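Phytase (Citrobacter braakii, PDB 3ZHC) is a bacterial phytase of the histidine phosphatase superfamily, branch 2, built on a mixed beta-sheet flanked by helices and held by several disulfides. Local coordinates at residues Arg85-Phe88 / Thr89-Leu93; Glu405-Ser408 / Gln409-Ser413; Lys415-Ser418 / Arg419-Glu423. The protein carries 2 engineered substitutions. All coordinates share one frame; numbering follows the deposited sequence. Where two conformers were deposited one is given.

Contact 1. Residues Arg85-Phe88 / Thr89-Leu93; sequences RLWF and TSKGL
Phe88 lies side by side with Leu93 at the C-terminal end of helix 71-90, and the Leu93 methyl CD2 sits over a face of the phenyl ring, 3.8 Å from the ring centroid in a CH-pi contact. The methyl is displaced toward the near rim of the ring, 3.5 Å from Phe88 CD1. Beside this pair, Lys91, just past the last helical residue, runs across the indole of Trp87, four residues earlier. Lys91 CG stands almost squarely above the six-membered ring, 4.2 Å from its centroid, while CE reaches the pyrrole side, 3.6 Å from Trp87 NE1. A bend at chi2 (-62°) folds the lysine over the indole, and Lys395 adds a cation-pi contact to the same tryptophan. The polar contacts are made by backbone carbonyls. Arg85 O is gripped twice by Thr89, whose OG1 donates at 2.7 Å from one face of the carbonyl plane while Thr89 N donates from the other. Trp87 O also takes two donors, Ser90 OG at 2.8 Å and Lys91 N, both from a single face. Gly92, with positive phi, then reverses the chain in a Schellman motif: Gly92 N bonds Thr89 O, and Leu93 N bonds Phe88 O at 2.8 Å. This turn brings Leu93 back against the Phe88 ring. The chemistry is that of a helix C-terminus, where side-chain hydroxyls and the turning backbone share the last carbonyls while the apolar pair Phe88 and Leu93 seats the helix end on Val33 of strand 28-38.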
ATOM      1  N   ARG B  85     -10.266  23.847 -16.460  1.00 24.21           N
ATOM      2  CA  ARG B  85     -11.026  24.690 -17.420  1.00 24.74           C
ATOM      3  C   ARG B  85     -11.549  23.832 -18.582  1.00 24.80           C
ATOM      4  O   ARG B  85     -12.729  23.862 -18.887  1.00 24.64           O
ATOM      5  CB  ARG B  85     -10.155  25.827 -17.975  1.00 24.96           C
ATOM      6  CG  ARG B  85     -10.853  26.772 -19.011  1.00 26.11           C
ATOM      7  CD  ARG B  85      -9.814  27.551 -19.853  1.00 27.71           C
ATOM      8  NE  ARG B  85     -10.459  28.299 -20.943  1.00 29.09           N
ATOM      9  CZ  ARG B  85     -11.074  29.497 -20.822  1.00 30.47           C
ATOM     10  NH1 ARG B  85     -11.156  30.142 -19.630  1.00 30.93           N
ATOM     11  NH2 ARG B  85     -11.626  30.070 -21.909  1.00 31.00           N
ATOM     12  N   LEU B  86     -10.639  23.074 -19.207  1.00 25.07           N
ATOM     13  CA  LEU B  86     -10.971  22.186 -20.345  1.00 25.31           C
ATOM     14  C   LEU B  86     -11.951  21.089 -19.951  1.00 25.72           C
ATOM     15  O   LEU B  86     -12.898  20.805 -20.691  1.00 25.64           O
ATOM     16  CB  LEU B  86      -9.697  21.557 -20.940  1.00 25.19           C
ATOM     17  CG  LEU B  86      -8.697  22.536 -21.589  1.00 25.05           C
ATOM     18  CD1 LEU B  86      -7.327  21.917 -21.743  1.00 24.42           C
ATOM     19  CD2 LEU B  86      -9.240  23.061 -22.956  1.00 24.63           C
ATOM     20  N   TRP B  87     -11.728  20.480 -18.782  1.00 26.33           N
ATOM     21  CA  TRP B  87     -12.588  19.391 -18.309  1.00 26.80           C
ATOM     22  C   TRP B  87     -13.988  19.906 -17.920  1.00 27.05           C
ATOM     23  O   TRP B  87     -14.983  19.324 -18.338  1.00 26.97           O
ATOM     24  CB  TRP B  87     -11.943  18.622 -17.146  1.00 26.88           C
ATOM     25  CG  TRP B  87     -12.641  17.355 -16.884  1.00 27.50           C
ATOM     26  CD1 TRP B  87     -12.546  16.192 -17.620  1.00 28.12           C
ATOM     27  CD2 TRP B  87     -13.554  17.091 -15.835  1.00 27.85           C
ATOM     28  NE1 TRP B  87     -13.347  15.228 -17.079  1.00 28.39           N
ATOM     29  CE2 TRP B  87     -13.982  15.749 -15.980  1.00 28.22           C
ATOM     30  CE3 TRP B  87     -14.059  17.853 -14.777  1.00 28.31           C
ATOM     31  CZ2 TRP B  87     -14.891  15.153 -15.104  1.00 28.55           C
ATOM     32  CZ3 TRP B  87     -14.968  17.263 -13.898  1.00 28.53           C
ATOM     33  CH2 TRP B  87     -15.375  15.924 -14.068  1.00 28.82           C
ATOM     34  N   PHE B  88     -14.050  20.986 -17.133  1.00 27.45           N
ATOM     35  CA  PHE B  88     -15.358  21.586 -16.740  1.00 27.87           C
ATOM     36  C   PHE B  88     -16.159  22.138 -17.946  1.00 28.14           C
ATOM     37  O   PHE B  88     -17.400  22.107 -17.940  1.00 28.02           O
ATOM     38  CB  PHE B  88     -15.201  22.698 -15.678  1.00 27.85           C
ATOM     39  CG  PHE B  88     -14.721  22.211 -14.304  1.00 28.30           C
ATOM     40  CD1 PHE B  88     -15.177  20.995 -13.737  1.00 28.72           C
ATOM     41  CD2 PHE B  88     -13.830  22.993 -13.559  1.00 28.78           C
ATOM     42  CE1 PHE B  88     -14.727  20.573 -12.468  1.00 29.05           C
ATOM     43  CE2 PHE B  88     -13.380  22.576 -12.290  1.00 29.13           C
ATOM     44  CZ  PHE B  88     -13.828  21.364 -11.745  1.00 29.13           C
ATOM     45  N   THR B  89     -15.442  22.635 -18.960  1.00 28.55           N
ATOM     46  CA  THR B  89     -16.062  23.148 -20.192  1.00 28.87           C
ATOM     47  C   THR B  89     -16.628  22.000 -21.047  1.00 29.22           C
ATOM     48  O   THR B  89     -17.720  22.134 -21.599  1.00 29.31           O
ATOM     49  CB  THR B  89     -15.066  24.049 -21.013  1.00 28.90           C
ATOM     50  OG1 THR B  89     -14.707  25.199 -20.233  1.00 28.57           O
ATOM     51  CG2 THR B  89     -15.684  24.513 -22.336  1.00 28.97           C
ATOM     52  N   SER B  90     -15.894  20.883 -21.142  1.00 29.65           N
ATOM     53  CA  SER B  90     -16.351  19.709 -21.914  1.00 30.07           C
ATOM     54  C   SER B  90     -17.616  19.051 -21.322  1.00 30.46           C
ATOM     55  O   SER B  90     -18.381  18.433 -22.056  1.00 30.42           O
ATOM     56  CB  SER B  90     -15.246  18.658 -22.033  1.00 30.03           C
ATOM     57  OG  SER B  90     -15.024  18.014 -20.795  1.00 30.31           O
ATOM     58  N   LYS B  91     -17.801  19.184 -20.000  1.00 30.99           N
ATOM     59  CA  LYS B  91     -18.993  18.669 -19.302  1.00 31.45           C
ATOM     60  C   LYS B  91     -20.119  19.712 -19.201  1.00 31.79           C
ATOM     61  O   LYS B  91     -21.178  19.402 -18.673  1.00 31.93           O
ATOM     62  CB  LYS B  91     -18.627  18.176 -17.885  1.00 31.54           C
ATOM     63  CG  LYS B  91     -17.495  17.136 -17.815  1.00 31.68           C
ATOM     64  CD  LYS B  91     -17.815  15.869 -18.542  1.00 32.10           C
ATOM     65  CE  LYS B  91     -16.645  14.907 -18.487  1.00 32.29           C
ATOM     66  NZ  LYS B  91     -16.848  13.773 -19.410  1.00 32.65           N
ATOM     67  N   GLY B  92     -19.889  20.934 -19.702  1.00 32.26           N
ATOM     68  CA  GLY B  92     -20.896  22.005 -19.678  1.00 32.70           C
ATOM     69  C   GLY B  92     -21.044  22.803 -18.383  1.00 33.13           C
ATOM     70  O   GLY B  92     -21.961  23.619 -18.278  1.00 33.29           O
ATOM     71  N   LEU B  93     -20.156  22.579 -17.394  1.00 33.59           N
ATOM     72  CA  LEU B  93     -20.210  23.314 -16.106  1.00 33.87           C
ATOM     73  C   LEU B  93     -19.955  24.799 -16.314  1.00 34.15           C
ATOM     74  O   LEU B  93     -20.656  25.640 -15.750  1.00 34.20           O
ATOM     75  CB  LEU B  93     -19.192  22.744 -15.113  1.00 33.92           C
ATOM     76  CG  LEU B  93     -19.174  23.338 -13.696  1.00 33.92           C
ATOM     77  CD1 LEU B  93     -20.449  22.974 -12.964  1.00 33.85           C
ATOM     78  CD2 LEU B  93     -17.968  22.859 -12.929  1.00 33.99           C
TER

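Contact 2. Residues Glu405-Ser408 / Gln409-Ser413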
ATOM      1  N   GLU B 405     -27.582   5.876   0.342  1.00 37.52           N
ATOM      2  CA  GLU B 405     -28.075   5.741  -1.021  1.00 37.77           C
ATOM      3  C   GLU B 405     -26.928   5.957  -2.011  1.00 37.89           C
ATOM      4  O   GLU B 405     -26.290   7.023  -1.995  1.00 37.85           O
ATOM      5  CB  GLU B 405     -29.182   6.775  -1.285  1.00 37.87           C
ATOM      6  CG  GLU B 405     -30.316   6.855  -0.203  1.00 38.31           C
ATOM      7  CD  GLU B 405     -30.926   8.280  -0.078  1.00 39.02           C
ATOM      8  OE1 GLU B 405     -31.411   8.838  -1.099  1.00 39.39           O
ATOM      9  OE2 GLU B 405     -30.896   8.838   1.052  1.00 39.47           O
ATOM     10  N   LYS B 406     -26.671   4.950  -2.863  1.00 38.02           N
ATOM     11  CA  LYS B 406     -25.632   5.009  -3.910  1.00 38.17           C
ATOM     12  C   LYS B 406     -26.198   4.790  -5.331  1.00 38.16           C
ATOM     13  O   LYS B 406     -27.220   4.130  -5.505  1.00 38.19           O
ATOM     14  CB  LYS B 406     -24.527   3.939  -3.680  1.00 38.26           C
ATOM     15  CG  LYS B 406     -23.259   4.370  -2.903  1.00 38.56           C
ATOM     16  CD  LYS B 406     -23.413   4.327  -1.390  1.00 39.12           C
ATOM     17  CE  LYS B 406     -22.030   4.167  -0.698  1.00 39.42           C
ATOM     18  NZ  LYS B 406     -21.439   2.752  -0.849  1.00 39.54           N
ATOM     19  N   ASN B 407     -25.494   5.357  -6.324  1.00 38.16           N
ATOM     20  CA  ASN B 407     -25.759   5.134  -7.770  1.00 38.09           C
ATOM     21  C   ASN B 407     -25.249   3.805  -8.250  1.00 38.00           C
ATOM     22  O   ASN B 407     -24.546   3.096  -7.526  1.00 38.03           O
ATOM     23  CB  ASN B 407     -25.062   6.240  -8.652  1.00 38.10           C
ATOM     24  CG  ASN B 407     -25.928   7.398  -8.955  1.00 38.17           C
ATOM     25  OD1 ASN B 407     -25.432   8.444  -9.357  1.00 38.00           O
ATOM     26  ND2 ASN B 407     -27.228   7.242  -8.789  1.00 38.76           N
ATOM     27  N   SER B 408     -25.609   3.464  -9.493  1.00 37.95           N
ATOM     28  CA  SER B 408     -25.034   2.303 -10.192  1.00 37.87           C
ATOM     29  C   SER B 408     -23.559   2.602 -10.506  1.00 37.67           C
ATOM     30  O   SER B 408     -22.727   1.687 -10.528  1.00 37.80           O
ATOM     31  CB  SER B 408     -25.799   1.988 -11.477  1.00 37.93           C
ATOM     32  OG  SER B 408     -25.787   3.100 -12.374  1.00 38.15           O
ATOM     33  N   GLN B 409     -23.258   3.895 -10.749  1.00 37.32           N
ATOM     34  CA  GLN B 409     -21.898   4.395 -10.973  1.00 37.09           C
ATOM     35  C   GLN B 409     -21.164   4.885  -9.649  1.00 36.58           C
ATOM     36  O   GLN B 409     -20.223   5.679  -9.718  1.00 36.63           O
ATOM     37  CB  GLN B 409     -21.935   5.510 -12.039  1.00 37.25           C
ATOM     38  CG  GLN B 409     -20.628   5.670 -12.857  1.00 37.90           C
ATOM     39  CD  GLN B 409     -20.786   6.617 -14.061  1.00 38.98           C
ATOM     40  OE1 GLN B 409     -21.799   7.339 -14.188  1.00 39.71           O
ATOM     41  NE2 GLN B 409     -19.777   6.618 -14.953  1.00 39.34           N
ATOM     42  N   GLY B 410     -21.608   4.409  -8.473  1.00 35.95           N
ATOM     43  CA  GLY B 410     -20.916   4.680  -7.176  1.00 35.49           C
ATOM     44  C   GLY B 410     -21.075   6.032  -6.469  1.00 34.98           C
ATOM     45  O   GLY B 410     -20.517   6.232  -5.377  1.00 34.91           O
ATOM     46  N   MET B 411     -21.818   6.953  -7.071  1.00 34.37           N
ATOM     47  CA  MET B 411     -22.022   8.293  -6.488  1.00 33.88           C
ATOM     48  C   MET B 411     -23.010   8.281  -5.329  1.00 33.37           C
ATOM     49  O   MET B 411     -24.006   7.569  -5.369  1.00 33.41           O
ATOM     50  CB  MET B 411     -22.551   9.274  -7.530  1.00 33.85           C
ATOM     51  CG  MET B 411     -21.732   9.392  -8.796  1.00 33.89           C
ATOM     52  SD  MET B 411     -22.396  10.698  -9.809  1.00 34.14           S
ATOM     53  CE  MET B 411     -21.579  10.387 -11.372  1.00 34.40           C
ATOM     54  N   CYS B 412     -22.714   9.081  -4.305  1.00 32.87           N
ATOM     55  CA  CYS B 412     -23.578   9.226  -3.156  0.50 32.68           C
ATOM     56  C   CYS B 412     -24.757  10.109  -3.554  1.00 32.25           C
ATOM     57  O   CYS B 412     -24.607  10.975  -4.400  1.00 32.20           O
ATOM     58  CB  CYS B 412     -22.781   9.847  -2.009  0.50 32.77           C
ATOM     59  SG  CYS B 412     -23.627   9.980  -0.489  0.50 33.57           S
ATOM     60  N   SER B 413     -25.934   9.885  -2.953  1.00 31.54           N
ATOM     61  CA  SER B 413     -27.082  10.771  -3.226  1.00 30.78           C
ATOM     62  C   SER B 413     -26.794  12.064  -2.468  1.00 30.14           C
ATOM     63  O   SER B 413     -26.058  12.053  -1.464  1.00 29.95           O
ATOM     64  CB  SER B 413     -28.435  10.159  -2.825  1.00 30.79           C
ATOM     65  OG  SER B 413     -28.627  10.127  -1.425  1.00 30.66           O
TER
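Glu405 and Ser413 meet at the open base of a hairpin-like loop through backbone and side chain together. Ser413 N donates to Glu405 O at 3.0 Å, and Ser413 OG makes a weak bond to Glu405 OE1 at 3.1 Å. The serine oxygen stands between its own backbone N and carbonyl carbon (chi1 73°), which turns it toward the carboxylate; its stronger partner is Ser416 OG. Further in, Asn407 N bonds Met411 O at 2.8 Å, with the donor in the carbonyl plane, and Lys406 CA approaches the same oxygen in a CA-H...O contact. The two bonds from Ser413 N and Asn407 N frame the single antiparallel bridge of Lys406 with Cys412, a non-hydrogen-bonded pair. Beside the bridge the Asn407 amide crosses the Met411 chain: OD1 lies 3.5 Å from Met411 CB and 3.8 Å from Met411 SD. Both side chains also pack on Trp368 and Met28, and Asn407 OD1, buried here, has no polar partner in the model. The far end is looser. The type I turn from Asn407 to Gly410 has exposed Ser408 and Gln409 at its tip, and Gly410 N lies 3.4 Å from Asn407 O. The second subunit also touches the loop: its Gln58 bonds Lys406 NZ and its Glu198 packs on Ser408 at the turn. Cys412 ties the base to Cys403 by a disulfide. Covalent and backbone bonds thus fix the base, whereas the turn is closed by a single weak backbone bond, and the unpaired amide oxygen probably carries some desolvation cost.

Contact 3. Residues Lys415-Ser418 / Arg419-Glu423; sequences KSFS and RLIKE
Phe417 and Ile421 cross at an angle one turn apart on helix 414-424. The isoleucine CD1 comes down over the outer CE2-CZ rim of the phenyl ring, 3.5 Å from Phe417 CE2 and 3.8 Å from Phe417 CZ, with CG1 behind it on the same face. Phe417 CG is anti to the backbone N (chi1 178°), which swings the ring along the helix toward Ile421. On another side of the helix, Lys422 curls back on Ser418. Bends at its second, third and fourth torsions return the ammonium to the preceding turn, where NZ donates to Ser418 OG at 3.0 Å and weakly to Ser418 O at 3.4 Å. Ser418 O also accepts the regular helical bond from Lys422 N, at 3.1 Å. Asp297 serves both side chains, with OD2 in a salt bridge to Lys422 NZ and OD1 bonded to Ser418 OG, so serine, lysine and aspartate form a closed polar group. Arg419 takes a third direction. Its CB and CG pass close to Lys415 O, CG at 3.4 Å, before a bend at chi3 (40°) turns the guanidinium back alongside Ser416, obliquely to that residue's CA. A long, weak ion pair links Arg419 to Glu404. Ser416 OG bonds Glu405 N and the OG of Ser413, the N-cap residue. Phe417 packs on Ile296 and Leu300, and Ser418 on Leu301, all of helix 282-301, while Leu420 faces Leu400 and Ala402 in the loop following strand 394-398.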
ATOM      1  N   LYS B 415     -28.656  13.961  -0.444  1.00 27.59           N
ATOM      2  CA  LYS B 415     -29.079  13.937   0.973  0.50 27.34           C
ATOM      3  C   LYS B 415     -28.222  12.964   1.807  1.00 27.02           C
ATOM      4  O   LYS B 415     -27.946  13.233   2.956  1.00 26.92           O
ATOM      5  CB  LYS B 415     -30.582  13.626   1.109  0.50 27.38           C
ATOM      6  CG  LYS B 415     -31.488  14.749   0.563  0.50 27.57           C
ATOM      7  CD  LYS B 415     -32.962  14.576   0.976  0.50 27.79           C
ATOM      8  CE  LYS B 415     -33.545  13.263   0.465  0.50 27.93           C
ATOM      9  NZ  LYS B 415     -34.972  13.079   0.875  0.50 28.16           N
ATOM     10  N   SER B 416     -27.810  11.833   1.198  1.00 26.52           N
ATOM     11  CA  SER B 416     -26.903  10.862   1.869  1.00 26.17           C
ATOM     12  C   SER B 416     -25.538  11.499   2.140  1.00 25.76           C
ATOM     13  O   SER B 416     -24.941  11.268   3.193  1.00 25.62           O
ATOM     14  CB  SER B 416     -26.694   9.574   1.046  1.00 26.13           C
ATOM     15  OG  SER B 416     -27.788   8.703   1.142  1.00 26.44           O
ATOM     16  N   PHE B 417     -25.050  12.291   1.170  1.00 25.35           N
ATOM     17  CA  PHE B 417     -23.798  13.028   1.324  1.00 25.06           C
ATOM     18  C   PHE B 417     -23.925  14.039   2.460  1.00 24.87           C
ATOM     19  O   PHE B 417     -23.083  14.067   3.360  1.00 24.82           O
ATOM     20  CB  PHE B 417     -23.385  13.739   0.012  1.00 25.01           C
ATOM     21  CG  PHE B 417     -22.120  14.549   0.136  1.00 24.64           C
ATOM     22  CD1 PHE B 417     -20.874  13.911   0.179  1.00 24.29           C
ATOM     23  CD2 PHE B 417     -22.166  15.946   0.218  1.00 24.20           C
ATOM     24  CE1 PHE B 417     -19.676  14.655   0.303  1.00 24.22           C
ATOM     25  CE2 PHE B 417     -20.978  16.700   0.341  1.00 24.25           C
ATOM     26  CZ  PHE B 417     -19.729  16.045   0.383  1.00 24.02           C
ATOM     27  N   SER B 418     -24.985  14.852   2.412  1.00 24.71           N
ATOM     28  CA  SER B 418     -25.241  15.875   3.441  1.00 24.65           C
ATOM     29  C   SER B 418     -25.433  15.269   4.843  1.00 24.67           C
ATOM     30  O   SER B 418     -24.932  15.804   5.815  1.00 24.66           O
ATOM     31  CB  SER B 418     -26.460  16.718   3.069  1.00 24.65           C
ATOM     32  OG  SER B 418     -26.602  17.812   3.946  1.00 24.62           O
ATOM     33  N   ARG B 419     -26.157  14.150   4.925  1.00 24.66           N
ATOM     34  CA  ARG B 419     -26.408  13.477   6.222  1.00 24.73           C
ATOM     35  C   ARG B 419     -25.141  12.847   6.828  1.00 24.23           C
ATOM     36  O   ARG B 419     -25.016  12.777   8.040  1.00 24.07           O
ATOM     37  CB  ARG B 419     -27.577  12.457   6.112  1.00 24.99           C
ATOM     38  CG  ARG B 419     -28.970  13.167   6.168  1.00 26.27           C
ATOM     39  CD  ARG B 419     -30.199  12.200   6.020  1.00 28.16           C
ATOM     40  NE  ARG B 419     -30.009  10.921   6.744  1.00 29.68           N
ATOM     41  CZ  ARG B 419     -29.646   9.740   6.191  1.00 31.05           C
ATOM     42  NH1 ARG B 419     -29.424   9.603   4.861  1.00 31.59           N
ATOM     43  NH2 ARG B 419     -29.511   8.670   6.983  1.00 31.99           N
ATOM     44  N   LEU B 420     -24.218  12.403   5.975  1.00 23.77           N
ATOM     45  CA  LEU B 420     -22.901  11.907   6.429  1.00 23.44           C
ATOM     46  C   LEU B 420     -22.094  13.041   7.057  1.00 23.03           C
ATOM     47  O   LEU B 420     -21.397  12.830   8.051  1.00 22.92           O
ATOM     48  CB  LEU B 420     -22.136  11.295   5.269  1.00 23.49           C
ATOM     49  CG  LEU B 420     -20.815  10.597   5.538  1.00 23.66           C
ATOM     50  CD1 LEU B 420     -20.954   9.490   6.581  1.00 23.99           C
ATOM     51  CD2 LEU B 420     -20.305  10.038   4.237  1.00 23.89           C
ATOM     52  N   ILE B 421     -22.204  14.243   6.464  1.00 22.63           N
ATOM     53  CA  ILE B 421     -21.571  15.454   6.993  1.00 22.39           C
ATOM     54  C   ILE B 421     -22.165  15.835   8.362  1.00 22.38           C
ATOM     55  O   ILE B 421     -21.432  16.263   9.244  1.00 22.26           O
ATOM     56  CB  ILE B 421     -21.632  16.652   5.962  1.00 22.28           C
ATOM     57  CG1 ILE B 421     -20.669  16.379   4.801  1.00 22.09           C
ATOM     58  CG2 ILE B 421     -21.307  17.987   6.617  1.00 21.94           C
ATOM     59  CD1 ILE B 421     -20.600  17.472   3.765  1.00 21.62           C
ATOM     60  N   LYS B 422     -23.481  15.672   8.531  1.00 22.41           N
ATOM     61  CA  LYS B 422     -24.127  15.916   9.844  1.00 22.49           C
ATOM     62  C   LYS B 422     -23.617  14.974  10.936  1.00 22.52           C
ATOM     63  O   LYS B 422     -23.413  15.397  12.078  1.00 22.40           O
ATOM     64  CB  LYS B 422     -25.648  15.753   9.774  1.00 22.52           C
ATOM     65  CG  LYS B 422     -26.415  16.692   8.840  1.00 22.64           C
ATOM     66  CD  LYS B 422     -26.075  18.158   9.045  1.00 22.69           C
ATOM     67  CE  LYS B 422     -25.222  18.704   7.943  1.00 22.75           C
ATOM     68  NZ  LYS B 422     -26.063  18.923   6.729  1.00 22.60           N
ATOM     69  N   GLU B 423     -23.420  13.710  10.580  1.00 22.58           N
ATOM     70  CA  GLU B 423     -22.972  12.702  11.532  1.00 22.87           C
ATOM     71  C   GLU B 423     -21.552  12.949  12.031  1.00 22.75           C
ATOM     72  O   GLU B 423     -21.296  12.873  13.231  1.00 22.85           O
ATOM     73  CB  GLU B 423     -23.081  11.297  10.912  1.00 23.09           C
ATOM     74  CG  GLU B 423     -22.707  10.158  11.891  1.00 24.04           C
ATOM     75  CD  GLU B 423     -23.142   8.801  11.412  1.00 25.33           C
ATOM     76  OE1 GLU B 423     -24.335   8.654  11.025  1.00 26.83           O
ATOM     77  OE2 GLU B 423     -22.300   7.874  11.426  1.00 25.88           O
TER

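All three contacts are local and set well out from the chain's centre. Contact 3 has the most buried residues, Ser416, Phe417, Ser418 and Ile421, beside exposed Lys415, Arg419 and Lys422; contact 1 buries only Phe88 and Leu93. Contact 1 is a helix terminus closing toward strand 28-38, whereas contact 3 is the body of a helix packed on helix 282-301. Contact 2 is mostly loop and is the one that the second subunit touches. Contacts 2 and 3 abut, strand 412-413 running straight into helix 414-424, while contact 1 stays about 9 Å from contact 2 at the nearest atoms. Hydroxyl-to-carbonyl bonds mark contact 1, backbone bridging contact 2, and a charged cluster contact 3.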